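Local coordinates for protein U4/U6 snRNA-associated-splicing factor PRP24 (PDB 4N0T) that acts as a spliceosome recycling factor, binding U6 small nuclear RNA within the U6 ribonucleoprotein and annealing it to U4, at residues E84-M89 against F128-V133; V111-R116 against D132-E137; Y141-L146 against T158-P163. One frame throughout, in Å; residues are numbered along the deposited sequence.

Interaction 1: E84-M89 against F128-V133. With nucleotides of chain B.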
loop_
_atom_site.group_PDB
_atom_site.type_symbol
_atom_site.label_atom_id
_atom_site.label_comp_id
_atom_site.label_asym_id
_atom_site.label_seq_id
_atom_site.Cartn_x
_atom_site.Cartn_y
_atom_site.Cartn_z
ATOM N N GLU A 84 22.308 1.807 -8.342
ATOM C CA GLU A 84 21.812 0.831 -9.308
ATOM C C GLU A 84 21.557 -0.550 -8.703
ATOM O O GLU A 84 21.580 -1.563 -9.401
ATOM C CB GLU A 84 22.748 0.756 -10.521
ATOM C CG GLU A 84 22.893 2.089 -11.236
ATOM C CD GLU A 84 23.718 1.976 -12.493
ATOM O OE1 GLU A 84 24.948 2.165 -12.412
ATOM O OE2 GLU A 84 23.132 1.681 -13.558
ATOM N N CYS A 85 21.264 -0.578 -7.405
ATOM C CA CYS A 85 20.980 -1.820 -6.709
ATOM C C CYS A 85 19.588 -1.869 -6.097
ATOM O O CYS A 85 19.358 -2.632 -5.159
ATOM C CB CYS A 85 21.983 -2.017 -5.578
ATOM S SG CYS A 85 23.662 -2.392 -6.147
ATOM N N THR A 86 18.661 -1.057 -6.608
ATOM C CA THR A 86 17.335 -0.997 -6.014
ATOM C C THR A 86 16.255 -1.374 -7.032
ATOM O O THR A 86 16.239 -0.870 -8.160
ATOM C CB THR A 86 17.053 0.415 -5.446
ATOM O OG1 THR A 86 18.056 0.741 -4.472
ATOM C CG2 THR A 86 15.674 0.469 -4.794
ATOM N N LEU A 87 15.362 -2.271 -6.619
ATOM C CA LEU A 87 14.217 -2.654 -7.431
ATOM C C LEU A 87 12.957 -2.000 -6.886
ATOM O O LEU A 87 12.844 -1.743 -5.680
ATOM C CB LEU A 87 14.009 -4.154 -7.328
ATOM C CG LEU A 87 15.240 -4.968 -7.691
ATOM C CD1 LEU A 87 15.084 -6.374 -7.162
ATOM C CD2 LEU A 87 15.392 -4.956 -9.186
ATOM N N TRP A 88 12.009 -1.745 -7.775
ATOM C CA TRP A 88 10.660 -1.420 -7.346
ATOM C C TRP A 88 9.752 -2.515 -7.881
ATOM O O TRP A 88 9.827 -2.880 -9.067
ATOM C CB TRP A 88 10.248 -0.044 -7.861
ATOM C CG TRP A 88 8.833 0.367 -7.540
ATOM C CD1 TRP A 88 8.387 0.961 -6.393
ATOM C CD2 TRP A 88 7.702 0.286 -8.417
ATOM N NE1 TRP A 88 7.031 1.240 -6.497
ATOM C CE2 TRP A 88 6.590 0.821 -7.725
ATOM C CE3 TRP A 88 7.517 -0.203 -9.717
ATOM C CZ2 TRP A 88 5.311 0.888 -8.295
ATOM C CZ3 TRP A 88 6.248 -0.129 -10.285
ATOM C CH2 TRP A 88 5.160 0.410 -9.570
ATOM N N MET A 89 8.917 -3.047 -7.001
ATOM C CA MET A 89 8.047 -4.165 -7.327
ATOM C C MET A 89 6.593 -3.828 -7.011
ATOM O O MET A 89 6.301 -3.216 -5.980
ATOM C CB MET A 89 8.511 -5.395 -6.542
ATOM C CG MET A 89 7.788 -6.678 -6.852
ATOM S SD MET A 89 8.489 -8.009 -5.825
ATOM C CE MET A 89 10.030 -8.307 -6.676
ATOM N N PHE A 128 3.099 -2.103 -3.010
ATOM C CA PHE A 128 4.318 -2.112 -3.811
ATOM C C PHE A 128 5.455 -2.209 -2.811
ATOM O O PHE A 128 5.223 -2.141 -1.605
ATOM C CB PHE A 128 4.463 -0.841 -4.677
ATOM C CG PHE A 128 4.393 0.446 -3.890
ATOM C CD1 PHE A 128 5.536 0.972 -3.274
ATOM C CD2 PHE A 128 3.177 1.133 -3.764
ATOM C CE1 PHE A 128 5.470 2.161 -2.534
ATOM C CE2 PHE A 128 3.103 2.332 -3.045
ATOM C CZ PHE A 128 4.246 2.838 -2.420
ATOM N N ALA A 129 6.677 -2.345 -3.306
ATOM C CA ALA A 129 7.835 -2.490 -2.420
ATOM C C ALA A 129 9.099 -2.017 -3.084
ATOM O O ALA A 129 9.246 -2.121 -4.304
ATOM C CB ALA A 129 8.006 -3.962 -1.961
ATOM N N TYR A 130 10.019 -1.505 -2.267
ATOM C CA TYR A 130 11.376 -1.241 -2.711
ATOM C C TYR A 130 12.290 -2.308 -2.137
ATOM O O TYR A 130 12.152 -2.706 -0.967
ATOM C CB TYR A 130 11.846 0.146 -2.250
ATOM C CG TYR A 130 11.191 1.262 -3.009
ATOM C CD1 TYR A 130 11.735 1.742 -4.191
ATOM C CD2 TYR A 130 10.009 1.820 -2.550
ATOM C CE1 TYR A 130 11.128 2.765 -4.890
ATOM C CE2 TYR A 130 9.389 2.834 -3.239
ATOM C CZ TYR A 130 9.947 3.303 -4.400
ATOM O OH TYR A 130 9.302 4.311 -5.074
ATOM N N ILE A 131 13.219 -2.788 -2.961
ATOM C CA ILE A 131 14.131 -3.832 -2.520
ATOM C C ILE A 131 15.540 -3.445 -2.913
ATOM O O ILE A 131 15.794 -3.151 -4.089
ATOM C CB ILE A 131 13.818 -5.174 -3.216
ATOM C CG1 ILE A 131 12.366 -5.583 -2.977
ATOM C CG2 ILE A 131 14.755 -6.268 -2.685
ATOM C CD1 ILE A 131 11.772 -6.352 -4.150
ATOM N N ASP A 132 16.457 -3.461 -1.941
ATOM C CA ASP A 132 17.864 -3.234 -2.233
ATOM C C ASP A 132 18.593 -4.573 -2.291
ATOM O O ASP A 132 18.446 -5.402 -1.391
ATOM C CB ASP A 132 18.518 -2.369 -1.153
ATOM C CG ASP A 132 18.027 -0.933 -1.171
ATOM O OD1 ASP A 132 17.513 -0.489 -2.218
ATOM O OD2 ASP A 132 18.172 -0.257 -0.130
ATOM N N VAL A 133 19.338 -4.774 -3.372
ATOM C CA VAL A 133 20.191 -5.956 -3.503
ATOM C C VAL A 133 21.654 -5.529 -3.468
ATOM O O VAL A 133 21.947 -4.366 -3.180
ATOM C CB VAL A 133 19.838 -6.771 -4.762
ATOM C CG1 VAL A 133 18.425 -7.270 -4.640
ATOM C CG2 VAL A 133 20.003 -5.934 -6.038
ATOM P P A B 20 1.855 4.533 -8.169
ATOM O OP1 A B 20 0.641 4.481 -7.310
ATOM O OP2 A B 20 1.844 5.424 -9.360
ATOM O "O5'" A B 20 3.114 4.932 -7.288
ATOM C "C5'" A B 20 3.351 4.352 -6.000
ATOM C "C4'" A B 20 4.722 4.704 -5.496
ATOM O "O4'" A B 20 5.694 3.917 -6.240
ATOM C "C3'" A B 20 5.130 6.170 -5.666
ATOM O "O3'" A B 20 5.984 6.557 -4.594
ATOM C "C2'" A B 20 5.946 6.140 -6.955
ATOM O "O2'" A B 20 6.887 7.188 -7.074
ATOM C "C1'" A B 20 6.633 4.775 -6.854
ATOM N N9 A B 20 6.998 4.216 -8.156
ATOM C C8 A B 20 6.167 3.940 -9.211
ATOM N N7 A B 20 6.807 3.490 -10.268
ATOM C C5 A B 20 8.138 3.455 -9.871
ATOM C C6 A B 20 9.322 3.074 -10.534
ATOM N N6 A B 20 9.335 2.630 -11.791
ATOM N N1 A B 20 10.481 3.174 -9.844
ATOM C C2 A B 20 10.462 3.644 -8.591
ATOM N N3 A B 20 9.407 4.041 -7.873
ATOM C C4 A B 20 8.274 3.909 -8.573
ATOM P P G B 21 5.445 7.420 -3.347
ATOM O OP1 G B 21 4.035 7.865 -3.559
ATOM O OP2 G B 21 6.454 8.510 -3.137
ATOM O "O5'" G B 21 5.482 6.402 -2.130
ATOM C "C5'" G B 21 6.664 5.658 -1.857
ATOM C "C4'" G B 21 6.586 4.977 -0.513
ATOM O "O4'" G B 21 7.706 4.064 -0.399
ATOM C "C3'" G B 21 6.704 5.897 0.691
ATOM O "O3'" G B 21 6.168 5.172 1.791
ATOM C "C2'" G B 21 8.215 5.963 0.871
ATOM O "O2'" G B 21 8.621 6.431 2.134
ATOM C "C1'" G B 21 8.555 4.493 0.657
ATOM N N9 G B 21 9.919 4.199 0.247
ATOM C C8 G B 21 10.696 3.267 0.882
ATOM N N7 G B 21 11.853 3.134 0.315
ATOM C C5 G B 21 11.837 3.997 -0.751
ATOM C C6 G B 21 12.831 4.239 -1.727
ATOM O O6 G B 21 13.971 3.730 -1.806
ATOM N N1 G B 21 12.418 5.194 -2.641
ATOM C C2 G B 21 11.177 5.798 -2.643
ATOM N N2 G B 21 10.946 6.685 -3.622
ATOM N N3 G B 21 10.243 5.581 -1.735
ATOM C C4 G B 21 10.628 4.665 -0.830
ATOM P P C B 19 -1.008 0.651 -5.546
ATOM O OP1 C B 19 -0.142 0.968 -4.390
ATOM O OP2 C B 19 -2.354 1.285 -5.674
ATOM O "O5'" C B 19 -0.279 0.981 -6.924
ATOM C "C5'" C B 19 1.055 0.536 -7.148
ATOM C "C4'" C B 19 1.452 0.765 -8.578
ATOM O "O4'" C B 19 0.624 -0.053 -9.448
ATOM C "C3'" C B 19 1.208 2.178 -9.076
ATOM O "O3'" C B 19 2.234 3.066 -8.683
ATOM C "C2'" C B 19 1.091 1.977 -10.573
ATOM O "O2'" C B 19 2.379 1.749 -11.135
ATOM C "C1'" C B 19 0.307 0.667 -10.617
ATOM N N1 C B 19 -1.161 0.907 -10.626
ATOM C C2 C B 19 -1.746 1.217 -11.854
ATOM O O2 C B 19 -1.006 1.290 -12.858
ATOM N N3 C B 19 -3.078 1.436 -11.907
ATOM C C4 C B 19 -3.821 1.354 -10.790
ATOM N N4 C B 19 -5.146 1.585 -10.895
ATOM C C5 C B 19 -3.255 1.034 -9.519
ATOM C C6 C B 19 -1.923 0.824 -9.487
#

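Interaction 2: V111-R116 against D132-E137. With nucleotides of chain B.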
loop_
_atom_site.group_PDB
_atom_site.type_symbol
_atom_site.label_atom_id
_atom_site.label_comp_id
_atom_site.label_asym_id
_atom_site.label_seq_id
_atom_site.Cartn_x
_atom_site.Cartn_y
_atom_site.Cartn_z
ATOM N N VAL A 111 20.749 -12.142 -2.886
ATOM C CA VAL A 111 20.712 -11.676 -1.510
ATOM C C VAL A 111 19.938 -10.358 -1.454
ATOM O O VAL A 111 20.171 -9.478 -2.277
ATOM C CB VAL A 111 22.133 -11.428 -0.989
ATOM C CG1 VAL A 111 22.102 -10.799 0.410
ATOM C CG2 VAL A 111 22.929 -12.737 -0.995
ATOM N N ALA A 112 19.007 -10.243 -0.511
ATOM C CA ALA A 112 18.266 -8.992 -0.317
ATOM C C ALA A 112 18.711 -8.313 0.965
ATOM O O ALA A 112 18.715 -8.931 2.043
ATOM C CB ALA A 112 16.773 -9.248 -0.278
ATOM N N LEU A 113 19.076 -7.039 0.861
ATOM C CA LEU A 113 19.488 -6.279 2.034
ATOM C C LEU A 113 18.328 -5.599 2.765
ATOM O O LEU A 113 18.349 -5.483 3.995
ATOM C CB LEU A 113 20.527 -5.231 1.636
ATOM C CG LEU A 113 21.942 -5.751 1.403
ATOM C CD1 LEU A 113 22.724 -4.763 0.571
ATOM C CD2 LEU A 113 22.610 -5.958 2.743
ATOM N N SER A 114 17.325 -5.142 2.019
ATOM C CA SER A 114 16.261 -4.357 2.629
ATOM C C SER A 114 15.025 -4.456 1.754
ATOM O O SER A 114 15.129 -4.385 0.532
ATOM C CB SER A 114 16.694 -2.886 2.752
ATOM O OG SER A 114 15.624 -2.061 3.216
ATOM N N ILE A 115 13.879 -4.680 2.384
ATOM C CA ILE A 115 12.613 -4.709 1.668
ATOM C C ILE A 115 11.690 -3.748 2.398
ATOM O O ILE A 115 11.452 -3.889 3.598
ATOM C CB ILE A 115 12.025 -6.140 1.648
ATOM C CG1 ILE A 115 12.976 -7.078 0.912
ATOM C CG2 ILE A 115 10.677 -6.173 0.913
ATOM C CD1 ILE A 115 12.679 -8.558 1.165
ATOM N N ARG A 116 11.179 -2.753 1.679
ATOM C CA ARG A 116 10.447 -1.658 2.315
ATOM C C ARG A 116 9.067 -1.513 1.716
ATOM O O ARG A 116 8.926 -1.316 0.520
ATOM C CB ARG A 116 11.239 -0.351 2.131
ATOM C CG ARG A 116 12.663 -0.453 2.734
ATOM C CD ARG A 116 13.443 0.853 2.616
ATOM N NE ARG A 116 13.796 1.254 1.262
ATOM C CZ ARG A 116 14.860 0.832 0.581
ATOM N NH1 ARG A 116 15.708 -0.064 1.108
ATOM N NH2 ARG A 116 15.075 1.315 -0.635
ATOM N N ASP A 132 16.457 -3.461 -1.941
ATOM C CA ASP A 132 17.864 -3.234 -2.233
ATOM C C ASP A 132 18.593 -4.573 -2.291
ATOM O O ASP A 132 18.446 -5.402 -1.391
ATOM C CB ASP A 132 18.518 -2.369 -1.153
ATOM C CG ASP A 132 18.027 -0.933 -1.171
ATOM O OD1 ASP A 132 17.513 -0.489 -2.218
ATOM O OD2 ASP A 132 18.172 -0.257 -0.130
ATOM N N VAL A 133 19.338 -4.774 -3.372
ATOM C CA VAL A 133 20.191 -5.956 -3.503
ATOM C C VAL A 133 21.654 -5.529 -3.468
ATOM O O VAL A 133 21.947 -4.366 -3.180
ATOM C CB VAL A 133 19.838 -6.771 -4.762
ATOM C CG1 VAL A 133 18.425 -7.270 -4.640
ATOM C CG2 VAL A 133 20.003 -5.934 -6.038
ATOM N N THR A 134 22.582 -6.455 -3.722
ATOM C CA THR A 134 23.991 -6.147 -3.497
ATOM C C THR A 134 24.794 -5.759 -4.738
ATOM O O THR A 134 25.953 -5.345 -4.618
ATOM C CB THR A 134 24.713 -7.313 -2.805
ATOM O OG1 THR A 134 24.693 -8.457 -3.667
ATOM C CG2 THR A 134 24.035 -7.656 -1.497
ATOM N N SER A 135 24.216 -5.918 -5.925
ATOM C CA SER A 135 24.909 -5.514 -7.153
ATOM C C SER A 135 23.955 -5.117 -8.274
ATOM O O SER A 135 22.795 -5.529 -8.278
ATOM C CB SER A 135 25.826 -6.637 -7.651
ATOM O OG SER A 135 25.065 -7.669 -8.264
ATOM N N LYS A 136 24.445 -4.322 -9.224
ATOM C CA LYS A 136 23.640 -3.960 -10.393
ATOM C C LYS A 136 23.271 -5.216 -11.176
ATOM O O LYS A 136 22.160 -5.337 -11.707
ATOM C CB LYS A 136 24.390 -2.973 -11.295
ATOM C CG LYS A 136 23.735 -2.779 -12.664
ATOM C CD LYS A 136 24.529 -1.818 -13.550
ATOM C CE LYS A 136 23.687 -1.356 -14.743
ATOM N NZ LYS A 136 24.202 -0.079 -15.324
ATOM N N GLU A 137 24.204 -6.164 -11.218
ATOM C CA GLU A 137 23.979 -7.445 -11.874
ATOM C C GLU A 137 22.798 -8.209 -11.272
ATOM O O GLU A 137 21.923 -8.691 -12.003
ATOM C CB GLU A 137 25.263 -8.286 -11.840
ATOM C CG GLU A 137 26.357 -7.781 -12.786
ATOM C CD GLU A 137 26.963 -6.434 -12.372
ATOM O OE1 GLU A 137 27.095 -6.172 -11.149
ATOM O OE2 GLU A 137 27.307 -5.633 -13.277
ATOM P P G B 21 5.445 7.420 -3.347
ATOM O OP1 G B 21 4.035 7.865 -3.559
ATOM O OP2 G B 21 6.454 8.510 -3.137
ATOM O "O5'" G B 21 5.482 6.402 -2.130
ATOM C "C5'" G B 21 6.664 5.658 -1.857
ATOM C "C4'" G B 21 6.586 4.977 -0.513
ATOM O "O4'" G B 21 7.706 4.064 -0.399
ATOM C "C3'" G B 21 6.704 5.897 0.691
ATOM O "O3'" G B 21 6.168 5.172 1.791
ATOM C "C2'" G B 21 8.215 5.963 0.871
ATOM O "O2'" G B 21 8.621 6.431 2.134
ATOM C "C1'" G B 21 8.555 4.493 0.657
ATOM N N9 G B 21 9.919 4.199 0.247
ATOM C C8 G B 21 10.696 3.267 0.882
ATOM N N7 G B 21 11.853 3.134 0.315
ATOM C C5 G B 21 11.837 3.997 -0.751
ATOM C C6 G B 21 12.831 4.239 -1.727
ATOM O O6 G B 21 13.971 3.730 -1.806
ATOM N N1 G B 21 12.418 5.194 -2.641
ATOM C C2 G B 21 11.177 5.798 -2.643
ATOM N N2 G B 21 10.946 6.685 -3.622
ATOM N N3 G B 21 10.243 5.581 -1.735
ATOM C C4 G B 21 10.628 4.665 -0.830
HETATM O O HOH W 1 22.200 -9.172 -4.272
#

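Interaction 3: Y141-L146 against T158-P163. With nucleotides of chain B.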
loop_
_atom_site.group_PDB
_atom_site.type_symbol
_atom_site.label_atom_id
_atom_site.label_comp_id
_atom_site.label_asym_id
_atom_site.label_seq_id
_atom_site.Cartn_x
_atom_site.Cartn_y
_atom_site.Cartn_z
ATOM N N TYR A 141 19.173 -9.048 -12.926
ATOM C CA TYR A 141 18.753 -10.443 -12.936
ATOM C C TYR A 141 17.357 -10.599 -12.322
ATOM O O TYR A 141 16.538 -11.380 -12.813
ATOM C CB TYR A 141 19.795 -11.326 -12.225
ATOM C CG TYR A 141 19.545 -12.813 -12.358
ATOM C CD1 TYR A 141 19.600 -13.436 -13.602
ATOM C CD2 TYR A 141 19.275 -13.599 -11.243
ATOM C CE1 TYR A 141 19.370 -14.802 -13.731
ATOM C CE2 TYR A 141 19.046 -14.968 -11.365
ATOM C CZ TYR A 141 19.100 -15.558 -12.615
ATOM O OH TYR A 141 18.875 -16.910 -12.756
ATOM N N CYS A 142 17.076 -9.850 -11.262
ATOM C CA CYS A 142 15.726 -9.861 -10.687
ATOM C C CYS A 142 14.678 -9.399 -11.693
ATOM O O CYS A 142 13.581 -9.953 -11.748
ATOM C CB CYS A 142 15.651 -8.974 -9.446
ATOM S SG CYS A 142 16.536 -9.628 -8.018
ATOM N N VAL A 143 15.002 -8.381 -12.481
ATOM C CA VAL A 143 14.056 -7.910 -13.493
ATOM C C VAL A 143 13.837 -9.022 -14.517
ATOM O O VAL A 143 12.703 -9.344 -14.862
ATOM C CB VAL A 143 14.543 -6.643 -14.206
ATOM C CG1 VAL A 143 13.586 -6.275 -15.354
ATOM C CG2 VAL A 143 14.645 -5.473 -13.223
ATOM N N GLU A 144 14.938 -9.620 -14.974
ATOM C CA GLU A 144 14.887 -10.684 -15.974
ATOM C C GLU A 144 13.999 -11.846 -15.545
ATOM O O GLU A 144 13.158 -12.307 -16.317
ATOM C CB GLU A 144 16.299 -11.206 -16.261
ATOM C CG GLU A 144 16.343 -12.303 -17.316
ATOM C CD GLU A 144 17.649 -13.088 -17.309
ATOM O OE1 GLU A 144 18.719 -12.488 -17.058
ATOM O OE2 GLU A 144 17.600 -14.314 -17.551
ATOM N N LYS A 145 14.160 -12.301 -14.306
ATOM C CA LYS A 145 13.449 -13.483 -13.834
ATOM C C LYS A 145 12.074 -13.213 -13.229
ATOM O O LYS A 145 11.209 -14.091 -13.264
ATOM C CB LYS A 145 14.298 -14.237 -12.808
ATOM C CG LYS A 145 15.689 -14.630 -13.304
ATOM C CD LYS A 145 15.638 -15.734 -14.355
ATOM C CE LYS A 145 15.101 -17.028 -13.767
ATOM N NZ LYS A 145 15.550 -18.221 -14.548
ATOM N N LEU A 146 11.870 -12.016 -12.671
ATOM C CA LEU A 146 10.672 -11.765 -11.865
ATOM C C LEU A 146 9.645 -10.852 -12.530
ATOM O O LEU A 146 8.459 -10.933 -12.202
ATOM C CB LEU A 146 11.036 -11.198 -10.487
ATOM C CG LEU A 146 12.041 -12.021 -9.675
ATOM C CD1 LEU A 146 12.360 -11.342 -8.345
ATOM C CD2 LEU A 146 11.532 -13.444 -9.440
ATOM N N THR A 158 8.332 -6.012 -11.858
ATOM C CA THR A 158 9.639 -5.788 -11.208
ATOM C C THR A 158 10.474 -4.874 -12.102
ATOM O O THR A 158 10.696 -5.178 -13.278
ATOM C CB THR A 158 10.395 -7.119 -10.949
ATOM O OG1 THR A 158 9.590 -7.968 -10.131
ATOM C CG2 THR A 158 11.723 -6.861 -10.218
ATOM N N LYS A 159 10.920 -3.742 -11.554
ATOM C CA LYS A 159 11.625 -2.722 -12.320
ATOM C C LYS A 159 12.876 -2.266 -11.580
ATOM O O LYS A 159 12.922 -2.295 -10.351
ATOM C CB LYS A 159 10.719 -1.495 -12.540
ATOM C CG LYS A 159 9.478 -1.736 -13.404
ATOM C CD LYS A 159 8.589 -0.473 -13.450
ATOM C CE LYS A 159 7.403 -0.628 -14.393
ATOM N NZ LYS A 159 7.821 -0.483 -15.813
ATOM N N VAL A 160 13.886 -1.846 -12.332
ATOM C CA VAL A 160 14.973 -1.085 -11.751
ATOM C C VAL A 160 14.353 0.230 -11.268
ATOM O O VAL A 160 13.692 0.930 -12.039
ATOM C CB VAL A 160 16.087 -0.835 -12.775
ATOM C CG1 VAL A 160 17.136 0.093 -12.201
ATOM C CG2 VAL A 160 16.736 -2.170 -13.169
ATOM N N SER A 161 14.526 0.540 -9.985
ATOM C CA SER A 161 13.854 1.693 -9.373
ATOM C C SER A 161 14.285 3.053 -9.933
ATOM O O SER A 161 15.476 3.395 -9.948
ATOM C CB SER A 161 14.047 1.666 -7.848
ATOM O OG SER A 161 13.473 2.825 -7.260
ATOM N N ASN A 162 13.304 3.816 -10.413
ATOM C CA ASN A 162 13.481 5.231 -10.729
ATOM C C ASN A 162 12.098 5.861 -10.753
ATOM O O ASN A 162 11.369 5.710 -11.725
ATOM C CB ASN A 162 14.167 5.462 -12.076
ATOM C CG ASN A 162 14.372 6.954 -12.378
ATOM O OD1 ASN A 162 13.938 7.834 -11.610
ATOM N ND2 ASN A 162 15.051 7.246 -13.489
ATOM N N PRO A 163 11.735 6.546 -9.667
ATOM C CA PRO A 163 10.387 7.117 -9.572
ATOM C C PRO A 163 10.024 8.074 -10.708
ATOM O O PRO A 163 8.834 8.227 -10.996
ATOM C CB PRO A 163 10.419 7.854 -8.229
ATOM C CG PRO A 163 11.407 7.082 -7.416
ATOM C CD PRO A 163 12.488 6.683 -8.407
ATOM P P A B 20 1.855 4.533 -8.169
ATOM O OP1 A B 20 0.641 4.481 -7.310
ATOM O OP2 A B 20 1.844 5.424 -9.360
ATOM O "O5'" A B 20 3.114 4.932 -7.288
ATOM C "C5'" A B 20 3.351 4.352 -6.000
ATOM C "C4'" A B 20 4.722 4.704 -5.496
ATOM O "O4'" A B 20 5.694 3.917 -6.240
ATOM C "C3'" A B 20 5.130 6.170 -5.666
ATOM O "O3'" A B 20 5.984 6.557 -4.594
ATOM C "C2'" A B 20 5.946 6.140 -6.955
ATOM O "O2'" A B 20 6.887 7.188 -7.074
ATOM C "C1'" A B 20 6.633 4.775 -6.854
ATOM N N9 A B 20 6.998 4.216 -8.156
ATOM C C8 A B 20 6.167 3.940 -9.211
ATOM N N7 A B 20 6.807 3.490 -10.268
ATOM C C5 A B 20 8.138 3.455 -9.871
ATOM C C6 A B 20 9.322 3.074 -10.534
ATOM N N6 A B 20 9.335 2.630 -11.791
ATOM N N1 A B 20 10.481 3.174 -9.844
ATOM C C2 A B 20 10.462 3.644 -8.591
ATOM N N3 A B 20 9.407 4.041 -7.873
ATOM C C4 A B 20 8.274 3.909 -8.573
#

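Interaction 1: E84-M89 against F128-V133
Cys-85 opens the pairing: its carbonyl O accepts the backbone N-H of Val-133 (Cys-85 O to Val-133 N, 2.8 Å), while its CB rests against the Val-133 carbonyl. The chain then enters strand 86-89, antiparallel to strand 128-133, with axes 4.6 Å apart and directions 155° apart. These are the central strands of an RNA recognition motif, the carriers of its RNP2 and RNP1 sequences. Thr-86 lies alongside Asp-132, pointing the same way, and its OG1 donates to Asp-132 OD1 at 2.6 Å, reaching that oxygen from above the carboxylate plane. Leu-87 exchanges two backbone bonds with Ile-131, Leu-87 N to Ile-131 O being 2.7 Å. The two side chains leave by the sheet face covered by helices 136-146 and 98-107.

Trp-88 turns to the other face, where it forms an aromatic cluster with Phe-128 and Tyr-130. Its CD1 sits over one face of the tyrosine, toward the rim, 3.4 Å from Tyr-130 CZ, the five-membered ring of Trp-88 and the tyrosine ring being 58° apart. The G21 base of chain B covers the opposite tyrosine face, and the A20 base lies over the indole, its C5 3.5 Å above the plane. Tyr-130 OH donates to A20 N3 (2.8 Å), tying the phenol to the base over its neighbour. Phe-128 instead meets the sugar-phosphate backbone, with A20 C4' over one face and a C19 phosphate oxygen at its edge. Met-89 returns to the helix-covered side; a bend at its last torsion (chi3 -75°) brings CE within 3.6 Å of Ile-131 CD1.

Interaction 2: V111-R116 against D132-E137
A classic beta bulge interrupts the hairpin of strands 112-116 and 128-133, Leu-113 and Ser-114 both facing Asp-132. The evidence is in the backbone: Leu-113 N donates to Asp-132 O at 2.9 Å, and Asp-132 N donates to Ser-114 O at 3.0 Å, so two residues on one strand share a single partner on the other. At the corner, Leu-113 CD1 meets Thr-134 CG2 at 3.8 Å, the side chains crossing at about a right angle, and Phe-50 touches both. Beyond, where the strands part, a water bridges the main chains, donating to Val-111 O and accepting from Thr-134 N.

On the RNA-binding face of this RNA recognition motif, the edge strand contributes Arg-116, which reads a guanine. Its NE donates to N7 of G21 of chain B at 2.9 Å, and its NH2 to O6 of the same base, also at 2.9 Å. Both acceptors lie on the Hoogsteen edge; adenine would present an amino group in place of O6. The remaining terminal nitrogen faces the protein: Arg-116 NH1 forms a salt bridge with Asp-132 OD2 at 2.8 Å, striking the carboxylate from well above its plane (68° out), and donates to Ser-114 OG at 2.9 Å. A bend in the arginine chain (chi3 -67°) turns the guanidinium between aspartate and base. Its plane stands 54° from that of the carboxylate, and the second bond, Arg-116 NH2 to Asp-132 OD1, is weak at 3.4 Å. OD1 has its stronger partner in Thr-86, while Arg-52, from the neighbouring sheet, forms a second salt bridge with OD2.

Interaction 3: Y141-L146 against T158-P163
Thr-158, the residue most buried here, points its side chain at the helix 141-146 and divides it between two neighbours. With OG1 set beside its own backbone N (chi1 -58°), the hydroxyl lies 3.6 Å from Leu-146 CB, and the methyl CG2 is directed to the preceding turn, 3.9 Å from Cys-142 O. The hydroxyl is buried and has no polar partner in the model, so it serves here as packing volume. An alanine here would lack both branches and is likely to open a gap between strand and helix, leaving Leu-146 CB and the Cys-142 carbonyl without this packing partner.

Val-143 comes next in buried surface and lays its two methyls against successive points of the strand. CG1 rests 3.7 Å from Thr-158 O, whereas CG2 reaches further along the chain to meet Val-160 CG2 at 3.9 Å, those two side chains crossing at about a right angle. Helix and strand run nearly antiparallel, 157° between directions, with axes 7.4 Å apart; no hydrogen bond links the segments, and the contact rests on van der Waals packing.

Lys-159 points away from the helix, to the RNA side, and past the strand end the backbone addresses A20 of chain B: Asn-162 N donates to A20 N1 at 3.0 Å, while Ser-161 OG lies 3.4 Å from A20 C2. A second helix packed on the last long strand, with that strand's other face and trailing segment turned to RNA, is the alpha/beta sandwich of the RNA recognition motif.

How the interactions relate
All three contacts build one RNA recognition motif. The centre of interaction 1 is about 7 Å from the centre of each of the others, which are themselves about 11 Å apart. Strand 86-90 joins interaction 1 to interaction 3 through Trp-88 N and Lys-159 O, 2.8 Å apart, and strand 128-133 joins it to interaction 2, Tyr-130 O lying 2.8 Å from Arg-116 N. Asp-132 belongs to interactions 1 and 2, so one carboxylate ties the central strand to the arginine. The RNA is shared likewise: G21 is covered by Tyr-130 and read by Arg-116, whereas A20 lies over Trp-88 and is bonded by Tyr-130 and Asn-162.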